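Local coordinates for protein CmeC (Campylobacter jejuni, PDB 4MT4) that forms an outer membrane channel and probably exports compounds as part of an efflux system, at residues 91-96 and 110-115; 117-122 and 303-308; 185-190 and 206-211. One frame throughout, in Å; residues are numbered along the deposited sequence.

How the interactions relate
Interactions 1 and 2 lie in one antiparallel sheet, whose strands run in chain order: 84-96, 109-124, 299-310, 322-335. They share strand 109-124, have centres about 21 Å apart and touch where Lys115 packs on Phe308. Interaction 3 joins helices 129-195 and 201-236 on the other side of the chain's centre. Its centre is about 104 Å from that of interaction 1 and 96 Å from that of interaction 2. Along the chain interaction 1 closes first; interaction 3 is then nested inside the long loop closed by interaction 2. The contacts thus sample both parts of an outer membrane factor, the beta barrel and the far reach of the helical tunnel.

Interaction 1: residues 91-96 and 110-115; sequences GSRAKT and YGNDFK. With C8E ((hydroxyethyloxy)tri(ethyloxy)octane), chain N; C8E ((hydroxyethyloxy)tri(ethyloxy)octane), chain H.
Arg93 and Asn112 face each other as a non-hydrogen-bonded pair of antiparallel strands, and their side chains bond on the same face of the sheet. Arg93 NH1 donates to Asn112 OD1 at 3.0 Å, with a fairly straight N-H...O angle of 160°. The oxygen lies near the guanidinium plane, at its edge. The donor sits above the amide carbonyl plane, not on a lone pair. CG of Arg93 is anti to the backbone N (chi1 176°), and the chain stays extended to NE. This carries the guanidinium along the neighbouring strand towards Tyr110, where NH2 lies 3.4 Å from Tyr110 CB. The guanidinium and phenol planes are only 13° apart, but the groups are offset and meet obliquely, so this is not a stack. Asn112 uses its other end on detergent: ND2 donates to O21 of a C8E molecule at 3.1 Å. Both ends of this amide are therefore held, which should fix its rotation.

Lys95 and Tyr110 lie side by side and point the same way. CB, CG and CD of the lysine run extended beside the ring, with CD 3.4 Å from Tyr110 OH. The bend at chi3 comes after them and turns CE and NZ. A second C8E reaches Tyr110 OH and Lys95 NZ. On the same face, Gly91 CA rests 3.7 Å from Phe114 CD1. CE2 and CZ of that ring meet O18 of the first C8E. Ser92 with Asp113 and Ala94 with Gly111 form the hydrogen-bonded pairs, with two backbone bonds each.

The two strands are neighbours in the outer membrane beta barrel. Strand 84-96 is the edge of the sheet within its own chain, but it pairs antiparallel with a strand of the second subunit, so the sheet continues across the interface. There Lys95 and Tyr110 pack on Trp324 of the second subunit.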
# COMPACT_ATOMS: atom_id res chain seq x y z
N GLY B 91 0.82 -53.63 3.02
CA GLY B 91 0.79 -54.93 2.38
C GLY B 91 1.26 -54.81 0.94
O GLY B 91 0.86 -53.89 0.23
N SER B 92 2.13 -55.72 0.52
CA SER B 92 2.68 -55.67 -0.83
C SER B 92 3.00 -57.05 -1.38
O SER B 92 3.38 -57.96 -0.64
CB SER B 92 3.93 -54.80 -0.85
OG SER B 92 4.92 -55.30 0.02
N ARG B 93 2.83 -57.20 -2.69
CA ARG B 93 3.17 -58.44 -3.38
C ARG B 93 4.14 -58.12 -4.51
O ARG B 93 4.02 -57.09 -5.16
CB ARG B 93 1.91 -59.12 -3.93
CG ARG B 93 2.18 -60.36 -4.75
CD ARG B 93 0.93 -61.22 -4.87
NE ARG B 93 1.17 -62.43 -5.65
CZ ARG B 93 1.70 -63.55 -5.16
NH1 ARG B 93 2.06 -63.61 -3.88
NH2 ARG B 93 1.88 -64.60 -5.94
N ALA B 94 5.11 -59.00 -4.73
CA ALA B 94 6.14 -58.74 -5.73
C ALA B 94 6.58 -59.99 -6.48
O ALA B 94 6.78 -61.05 -5.88
CB ALA B 94 7.35 -58.08 -5.08
N LYS B 95 6.72 -59.86 -7.79
CA LYS B 95 7.35 -60.89 -8.60
C LYS B 95 8.82 -60.55 -8.78
O LYS B 95 9.18 -59.75 -9.64
CB LYS B 95 6.67 -61.04 -9.96
CG LYS B 95 7.32 -62.09 -10.85
CD LYS B 95 6.62 -62.23 -12.20
CE LYS B 95 7.10 -61.19 -13.20
NZ LYS B 95 6.46 -61.38 -14.53
N THR B 96 9.66 -61.14 -7.94
CA THR B 96 11.09 -60.89 -8.01
C THR B 96 11.70 -61.66 -9.18
O THR B 96 11.53 -62.88 -9.28
CB THR B 96 11.80 -61.26 -6.70
OG1 THR B 96 11.29 -60.44 -5.64
CG2 THR B 96 13.30 -61.05 -6.82
N TYR B 110 7.64 -65.25 -6.33
CA TYR B 110 6.49 -64.47 -5.88
C TYR B 110 6.46 -64.47 -4.35
O TYR B 110 6.63 -65.52 -3.73
CB TYR B 110 5.19 -65.04 -6.44
CG TYR B 110 5.13 -65.10 -7.95
CD1 TYR B 110 5.63 -66.19 -8.64
CD2 TYR B 110 4.57 -64.06 -8.68
CE1 TYR B 110 5.59 -66.24 -10.02
CE2 TYR B 110 4.51 -64.10 -10.06
CZ TYR B 110 5.02 -65.20 -10.73
OH TYR B 110 4.97 -65.25 -12.10
N GLY B 111 6.25 -63.30 -3.76
CA GLY B 111 6.25 -63.18 -2.31
C GLY B 111 5.47 -61.99 -1.78
O GLY B 111 5.23 -61.02 -2.50
N ASN B 112 5.07 -62.07 -0.52
CA ASN B 112 4.31 -61.00 0.11
C ASN B 112 5.03 -60.42 1.32
O ASN B 112 5.99 -61.01 1.82
CB ASN B 112 2.93 -61.50 0.53
CG ASN B 112 2.10 -61.97 -0.65
OD1 ASN B 112 2.24 -61.46 -1.76
ND2 ASN B 112 1.23 -62.94 -0.41
N ASP B 113 4.56 -59.27 1.78
CA ASP B 113 5.11 -58.63 2.97
C ASP B 113 4.06 -57.76 3.64
O ASP B 113 3.59 -56.77 3.07
CB ASP B 113 6.34 -57.79 2.61
CG ASP B 113 7.10 -57.31 3.83
OD1 ASP B 113 7.10 -58.03 4.85
OD2 ASP B 113 7.69 -56.21 3.77
N PHE B 114 3.68 -58.13 4.86
CA PHE B 114 2.68 -57.38 5.61
C PHE B 114 3.29 -56.79 6.88
O PHE B 114 3.97 -57.49 7.62
CB PHE B 114 1.49 -58.26 5.96
CG PHE B 114 0.78 -58.83 4.76
CD1 PHE B 114 -0.18 -58.08 4.09
CD2 PHE B 114 1.07 -60.10 4.30
CE1 PHE B 114 -0.83 -58.60 2.98
CE2 PHE B 114 0.43 -60.62 3.19
CZ PHE B 114 -0.53 -59.87 2.54
N LYS B 115 3.06 -55.50 7.10
CA LYS B 115 3.59 -54.82 8.28
C LYS B 115 2.50 -54.08 9.05
O LYS B 115 1.47 -53.71 8.49
CB LYS B 115 4.69 -53.84 7.87
CG LYS B 115 5.91 -54.49 7.23
CD LYS B 115 6.90 -53.44 6.76
CE LYS B 115 8.15 -54.07 6.16
NZ LYS B 115 9.07 -53.03 5.61
C1 C8E N . -8.30 -49.19 -5.67
C2 C8E N . -8.05 -50.00 -4.44
C3 C8E N . -7.16 -51.19 -4.56
C4 C8E N . -6.67 -51.82 -3.30
C5 C8E N . -5.39 -52.58 -3.38
C6 C8E N . -4.48 -52.51 -2.20
C7 C8E N . -3.04 -52.81 -2.42
C8 C8E N . -2.42 -53.87 -1.57
O9 C8E N . -1.99 -55.02 -2.19
C10 C8E N . -1.11 -55.84 -1.53
C11 C8E N . -0.92 -57.22 -2.06
O12 C8E N . -1.95 -58.11 -1.89
C13 C8E N . -1.68 -59.37 -1.41
C14 C8E N . -2.61 -60.47 -1.79
O15 C8E N . -2.42 -61.69 -1.19
C16 C8E N . -2.49 -61.78 0.18
C17 C8E N . -2.22 -63.10 0.81
O18 C8E N . -1.79 -63.11 2.12
C19 C8E N . -1.20 -64.25 2.61
C20 C8E N . -0.25 -64.99 1.73
O21 C8E N . 1.10 -64.89 1.98
C1 C8E H . -0.05 -50.27 -16.69
C2 C8E H . -0.11 -51.72 -17.01
C3 C8E H . -0.08 -52.69 -15.87
C4 C8E H . 0.01 -54.14 -16.20
C5 C8E H . -0.21 -55.10 -15.09
C6 C8E H . 0.32 -56.49 -15.27
C7 C8E H . -0.04 -57.49 -14.23
C8 C8E H . 0.67 -58.80 -14.26
O9 C8E H . -0.06 -59.90 -13.86
C10 C8E H . 0.59 -60.95 -13.26
C11 C8E H . -0.20 -62.19 -13.00
O12 C8E H . 0.46 -63.28 -12.50
C13 C8E H . 1.78 -63.50 -12.83
C14 C8E H . 2.12 -64.70 -13.65
O15 C8E H . 1.96 -64.61 -15.02
C16 C8E H . 2.28 -65.69 -15.81
C17 C8E H . 3.62 -66.31 -15.58
O18 C8E H . 4.57 -66.17 -16.57
C19 C8E H . 4.61 -65.01 -17.32
C20 C8E H . 5.42 -63.87 -16.81
O21 C8E H . 5.57 -62.77 -17.64

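Interaction 2: residues 117-122 and 303-308; sequences GLNLSY and TGLLGF. With C8E ((hydroxyethyloxy)tri(ethyloxy)octane), chain Q; C8E ((hydroxyethyloxy)tri(ethyloxy)octane), chain P.
Gly117 and Gly307 meet where the backbones come closest, their CA atoms 3.6 Å apart. Gly117 CA also lies 3.2 Å from Leu306 O, so this end of the antiparallel pair is tightly packed. The chain turns a corner at Gly307. Two hydrogen-bonded pairs lie on the 303-306 side of this corner, Leu118 with Leu306 and Leu120 with Gly304. Each has two backbone bonds.

Asn119 and Leu305 share a face and lie side by side. The leucine's CG is anti to its own N (chi1 171°), which brings CD1 to 3.3 Å from Leu118 O and 3.5 Å from Asn119 ND2. The amide is satisfied at both ends: ND2 donates to a water at 2.8 Å, and OD1 bonds to Ser88 on strand 84-96. The same water makes a weak bond to Gly304 O. This side is the more open to water, and Thr303 on it is exposed.

Leu118, Leu120 and Leu306 occupy the other face, where detergent lies. Leu118 CD2 sits 3.6 Å from C11 of one C8E, which also runs past Gly117 and Phe308. The alkyl end of another C8E brings C1 to 3.7 Å from Leu120 CB, and its chain continues past Leu306.

The two faces differ in chemistry. One carries leucines and bound detergent, consistent with the membrane-facing surface of a barrel; the other mixes Leu305 with Asn119, Ser121, Thr303 and a bound water, which may fit a channel lining.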
# COMPACT_ATOMS: atom_id res chain seq x y z
N GLY B 117 2.41 -51.61 12.99
CA GLY B 117 2.97 -51.23 14.28
C GLY B 117 3.04 -49.74 14.55
O GLY B 117 2.63 -48.92 13.73
N LEU B 118 3.56 -49.38 15.72
CA LEU B 118 3.74 -47.98 16.10
C LEU B 118 5.11 -47.47 15.65
O LEU B 118 6.09 -48.21 15.66
CB LEU B 118 3.60 -47.79 17.61
CG LEU B 118 2.25 -48.08 18.28
CD1 LEU B 118 1.08 -47.75 17.35
CD2 LEU B 118 2.18 -49.52 18.77
N ASN B 119 5.17 -46.20 15.26
CA ASN B 119 6.42 -45.61 14.81
C ASN B 119 6.87 -44.44 15.67
O ASN B 119 6.07 -43.59 16.06
CB ASN B 119 6.29 -45.15 13.35
CG ASN B 119 6.00 -46.30 12.41
OD1 ASN B 119 4.86 -46.50 11.99
ND2 ASN B 119 7.04 -47.06 12.07
N LEU B 120 8.16 -44.40 15.97
CA LEU B 120 8.76 -43.29 16.70
C LEU B 120 9.64 -42.47 15.77
O LEU B 120 10.46 -43.01 15.04
CB LEU B 120 9.57 -43.79 17.89
CG LEU B 120 10.52 -42.78 18.54
CD1 LEU B 120 9.75 -41.76 19.37
CD2 LEU B 120 11.58 -43.48 19.38
N SER B 121 9.46 -41.16 15.80
CA SER B 121 10.33 -40.25 15.05
C SER B 121 10.65 -39.03 15.90
O SER B 121 9.75 -38.28 16.30
CB SER B 121 9.67 -39.83 13.74
OG SER B 121 8.43 -39.17 13.97
N TYR B 122 11.93 -38.83 16.19
CA TYR B 122 12.36 -37.74 17.06
C TYR B 122 13.67 -37.12 16.57
O TYR B 122 14.68 -37.81 16.42
CB TYR B 122 12.53 -38.24 18.50
CG TYR B 122 12.70 -37.14 19.52
CD1 TYR B 122 12.23 -35.85 19.28
CD2 TYR B 122 13.35 -37.38 20.72
CE1 TYR B 122 12.39 -34.84 20.21
CE2 TYR B 122 13.52 -36.38 21.66
CZ TYR B 122 13.04 -35.11 21.39
OH TYR B 122 13.20 -34.11 22.32
N THR B 303 14.70 -43.02 15.35
CA THR B 303 13.55 -43.75 14.84
C THR B 303 13.33 -45.03 15.63
O THR B 303 14.28 -45.66 16.10
CB THR B 303 13.70 -44.10 13.35
OG1 THR B 303 14.94 -44.78 13.14
CG2 THR B 303 13.68 -42.83 12.50
N GLY B 304 12.07 -45.42 15.79
CA GLY B 304 11.73 -46.62 16.53
C GLY B 304 10.47 -47.28 15.99
O GLY B 304 9.54 -46.60 15.57
N LEU B 305 10.45 -48.61 16.01
CA LEU B 305 9.30 -49.37 15.54
C LEU B 305 8.92 -50.45 16.54
O LEU B 305 9.79 -51.10 17.13
CB LEU B 305 9.58 -49.99 14.17
CG LEU B 305 8.55 -51.00 13.65
CD1 LEU B 305 7.24 -50.30 13.31
CD2 LEU B 305 9.08 -51.76 12.44
N LEU B 306 7.62 -50.63 16.74
CA LEU B 306 7.11 -51.73 17.55
C LEU B 306 5.83 -52.26 16.93
O LEU B 306 4.80 -51.60 16.94
CB LEU B 306 6.84 -51.28 18.99
CG LEU B 306 6.25 -52.36 19.89
CD1 LEU B 306 7.21 -53.54 20.03
CD2 LEU B 306 5.89 -51.80 21.26
N GLY B 307 5.90 -53.47 16.38
CA GLY B 307 4.74 -54.06 15.74
C GLY B 307 4.95 -55.45 15.18
O GLY B 307 5.50 -56.33 15.84
N PHE B 308 4.49 -55.65 13.94
CA PHE B 308 4.46 -56.98 13.34
C PHE B 308 4.94 -57.00 11.89
O PHE B 308 4.83 -56.01 11.17
CB PHE B 308 3.05 -57.55 13.42
CG PHE B 308 2.48 -57.62 14.81
CD1 PHE B 308 2.70 -58.73 15.61
CD2 PHE B 308 1.72 -56.57 15.31
CE1 PHE B 308 2.18 -58.79 16.89
CE2 PHE B 308 1.20 -56.63 16.59
CZ PHE B 308 1.43 -57.74 17.38
C1 C8E Q . 8.76 -57.22 23.82
C2 C8E Q . 7.83 -56.15 23.37
C3 C8E Q . 6.37 -56.40 23.51
C4 C8E Q . 5.57 -56.55 22.26
C5 C8E Q . 4.18 -56.00 22.25
C6 C8E Q . 3.46 -55.97 20.95
C7 C8E Q . 2.49 -54.87 20.72
C8 C8E Q . 2.15 -54.55 19.30
O9 C8E Q . 1.71 -53.28 18.99
C10 C8E Q . 1.51 -52.95 17.67
C11 C8E Q . 0.27 -52.20 17.32
O12 C8E Q . 0.12 -51.82 16.00
C13 C8E Q . -0.51 -50.63 15.71
C14 C8E Q . -1.42 -50.61 14.52
O15 C8E Q . -1.34 -49.54 13.66
C16 C8E Q . -2.49 -48.92 13.25
C17 C8E Q . -2.50 -48.27 11.91
O18 C8E Q . -3.72 -47.86 11.40
C19 C8E Q . -4.69 -47.34 12.23
C20 C8E Q . -5.92 -48.15 12.48
O21 C8E Q . -6.70 -47.83 13.57
C1 C8E P . 7.34 -46.42 19.20
C2 C8E P . 7.91 -47.72 19.67
C3 C8E P . 9.39 -47.88 19.66
C4 C8E P . 9.95 -49.13 20.26
C5 C8E P . 11.44 -49.26 20.29
C6 C8E P . 11.99 -50.56 20.79
C7 C8E P . 13.39 -50.58 21.29
C8 C8E P . 13.74 -51.68 22.23
O9 C8E P . 14.94 -52.33 22.05
C10 C8E P . 16.08 -51.82 22.64
C11 C8E P . 16.83 -52.73 23.55
O12 C8E P . 18.13 -53.06 23.20
C13 C8E P . 18.51 -54.38 23.13
C14 C8E P . 18.07 -55.31 24.21
O15 C8E P . 18.13 -56.66 23.93
C16 C8E P . 18.75 -57.51 24.80
C17 C8E P . 19.11 -58.88 24.31
O18 C8E P . 18.14 -59.86 24.37
C19 C8E P . 18.42 -61.12 23.90
C20 C8E P . 17.94 -62.30 24.68
O21 C8E P . 18.36 -63.56 24.28
O HOH W 1 9.76 -46.25 12.15

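Interaction 3: residues 185-190 and 206-211; sequences EIYRIN and QARANL
A helical hairpin brings helices 129-195 and 201-236 together in the long alpha-helical tunnel of the outer membrane factor fold. The two short segments run antiparallel, at 157°, and their axes approach to 8.8 Å. The second belongs to a predicted coiled coil. Tyr187 and Ala207 have the nearest CA atoms, 5.1 Å apart. The small alanine is consistent with this close approach.

Tyr187 carries most of the contact. Its CG is anti to the backbone N (chi1 175°), which directs the ring over to the other helix. CE1 lies 3.5 Å from Arg208 CB, and CD1 lies 4.1 Å from Ala207 CB. At the end of the ring, Arg208 NE makes a weak hydrogen bond to Tyr187 OH at 3.3 Å. The hydroxyl lies at the guanidinium edge, near its plane, while ring and guanidinium are turned 66° apart. The arginine chain, bent at chi2 and chi3, crosses the ring obliquely, which puts NE beside the hydroxyl.

Smaller contacts flank the tyrosine. Leu211 CG packs on Tyr187 CB, and Asn190 CB lies 4.0 Å from Ala207 CB. The amide of Asn190 turns back on its own helix: ND2 donates almost straight to Ile186 O, at 2.9 Å. That carbonyl also takes the backbone N of Asn190 from the opposite face of its plane. Ile186 CG2 reaches the alanine methyl more loosely.

Helix 411-445 packs beside the pair, where Ile186 meets Tyr414 and Leu415, and Asn210 also touches Leu415. Gln206, Arg208 and Ala209 pack on Ile396 and Ser392 of the second subunit. The hairpin thus lies between helix 411-445 of its own chain and the second subunit.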
# COMPACT_ATOMS: atom_id res chain seq x y z
N GLU B 185 -33.93 35.87 3.03
CA GLU B 185 -34.74 36.97 3.52
C GLU B 185 -34.26 38.29 2.93
O GLU B 185 -35.07 39.16 2.61
CB GLU B 185 -34.71 37.03 5.05
CG GLU B 185 -35.50 38.18 5.65
CD GLU B 185 -36.99 38.07 5.38
OE1 GLU B 185 -37.48 36.95 5.15
OE2 GLU B 185 -37.68 39.12 5.40
N ILE B 186 -32.95 38.44 2.81
CA ILE B 186 -32.36 39.63 2.21
C ILE B 186 -32.83 39.80 0.77
O ILE B 186 -33.22 40.90 0.36
CB ILE B 186 -30.82 39.58 2.26
CG1 ILE B 186 -30.32 39.77 3.69
CG2 ILE B 186 -30.22 40.65 1.35
CD1 ILE B 186 -28.83 39.59 3.85
N TYR B 187 -32.81 38.71 0.01
CA TYR B 187 -33.24 38.75 -1.38
C TYR B 187 -34.74 39.02 -1.50
O TYR B 187 -35.17 39.75 -2.40
CB TYR B 187 -32.89 37.44 -2.09
CG TYR B 187 -33.41 37.38 -3.51
CD1 TYR B 187 -32.80 38.12 -4.52
CD2 TYR B 187 -34.51 36.60 -3.83
CE1 TYR B 187 -33.28 38.08 -5.81
CE2 TYR B 187 -35.00 36.56 -5.13
CZ TYR B 187 -34.38 37.30 -6.11
OH TYR B 187 -34.85 37.25 -7.40
N ARG B 188 -35.52 38.44 -0.60
CA ARG B 188 -36.97 38.62 -0.61
C ARG B 188 -37.33 40.09 -0.41
O ARG B 188 -38.25 40.61 -1.05
CB ARG B 188 -37.64 37.77 0.47
CG ARG B 188 -39.15 37.70 0.37
CD ARG B 188 -39.77 37.12 1.63
NE ARG B 188 -39.60 38.02 2.77
CZ ARG B 188 -40.47 38.95 3.12
NH1 ARG B 188 -41.59 39.11 2.42
NH2 ARG B 188 -40.24 39.72 4.17
N ILE B 189 -36.60 40.76 0.47
CA ILE B 189 -36.80 42.18 0.72
C ILE B 189 -36.44 43.00 -0.51
O ILE B 189 -37.19 43.88 -0.92
CB ILE B 189 -35.97 42.66 1.93
CG1 ILE B 189 -36.44 41.97 3.21
CG2 ILE B 189 -36.07 44.17 2.08
CD1 ILE B 189 -37.90 42.19 3.53
N ASN B 190 -35.28 42.71 -1.09
CA ASN B 190 -34.81 43.43 -2.26
C ASN B 190 -35.63 43.13 -3.51
O ASN B 190 -35.64 43.91 -4.46
CB ASN B 190 -33.33 43.11 -2.53
CG ASN B 190 -32.40 43.94 -1.66
OD1 ASN B 190 -31.93 45.00 -2.07
ND2 ASN B 190 -32.14 43.46 -0.45
N GLN B 206 -27.07 41.69 -6.84
CA GLN B 206 -26.12 41.44 -5.77
C GLN B 206 -26.75 40.61 -4.66
O GLN B 206 -26.10 39.75 -4.06
CB GLN B 206 -25.58 42.75 -5.20
CG GLN B 206 -24.62 43.48 -6.13
CD GLN B 206 -24.01 44.71 -5.49
OE1 GLN B 206 -24.67 45.44 -4.76
NE2 GLN B 206 -22.72 44.93 -5.75
N ALA B 207 -28.03 40.86 -4.39
CA ALA B 207 -28.77 40.10 -3.39
C ALA B 207 -29.02 38.68 -3.88
O ALA B 207 -29.03 37.73 -3.09
CB ALA B 207 -30.08 40.79 -3.06
N ARG B 208 -29.21 38.53 -5.19
CA ARG B 208 -29.46 37.23 -5.78
C ARG B 208 -28.18 36.41 -5.87
O ARG B 208 -28.18 35.21 -5.58
CB ARG B 208 -30.09 37.38 -7.17
CG ARG B 208 -30.24 36.07 -7.93
CD ARG B 208 -31.47 36.08 -8.82
NE ARG B 208 -32.49 35.15 -8.32
CZ ARG B 208 -32.57 33.87 -8.69
NH1 ARG B 208 -31.71 33.37 -9.56
NH2 ARG B 208 -33.52 33.10 -8.19
N ALA B 209 -27.09 37.05 -6.28
CA ALA B 209 -25.78 36.41 -6.34
C ALA B 209 -25.37 35.92 -4.96
O ALA B 209 -24.81 34.83 -4.81
CB ALA B 209 -24.73 37.37 -6.89
N ASN B 210 -25.67 36.72 -3.94
CA ASN B 210 -25.38 36.37 -2.56
C ASN B 210 -26.23 35.18 -2.10
O ASN B 210 -25.75 34.32 -1.37
CB ASN B 210 -25.62 37.57 -1.65
CG ASN B 210 -25.33 37.27 -0.20
OD1 ASN B 210 -24.18 37.28 0.24
ND2 ASN B 210 -26.38 37.00 0.57
N LEU B 211 -27.48 35.15 -2.55
CA LEU B 211 -28.40 34.07 -2.22
C LEU B 211 -27.91 32.74 -2.79
O LEU B 211 -27.86 31.73 -2.07
CB LEU B 211 -29.80 34.40 -2.73
CG LEU B 211 -31.05 33.68 -2.19
CD1 LEU B 211 -31.74 32.91 -3.31
CD2 LEU B 211 -30.75 32.76 -1.01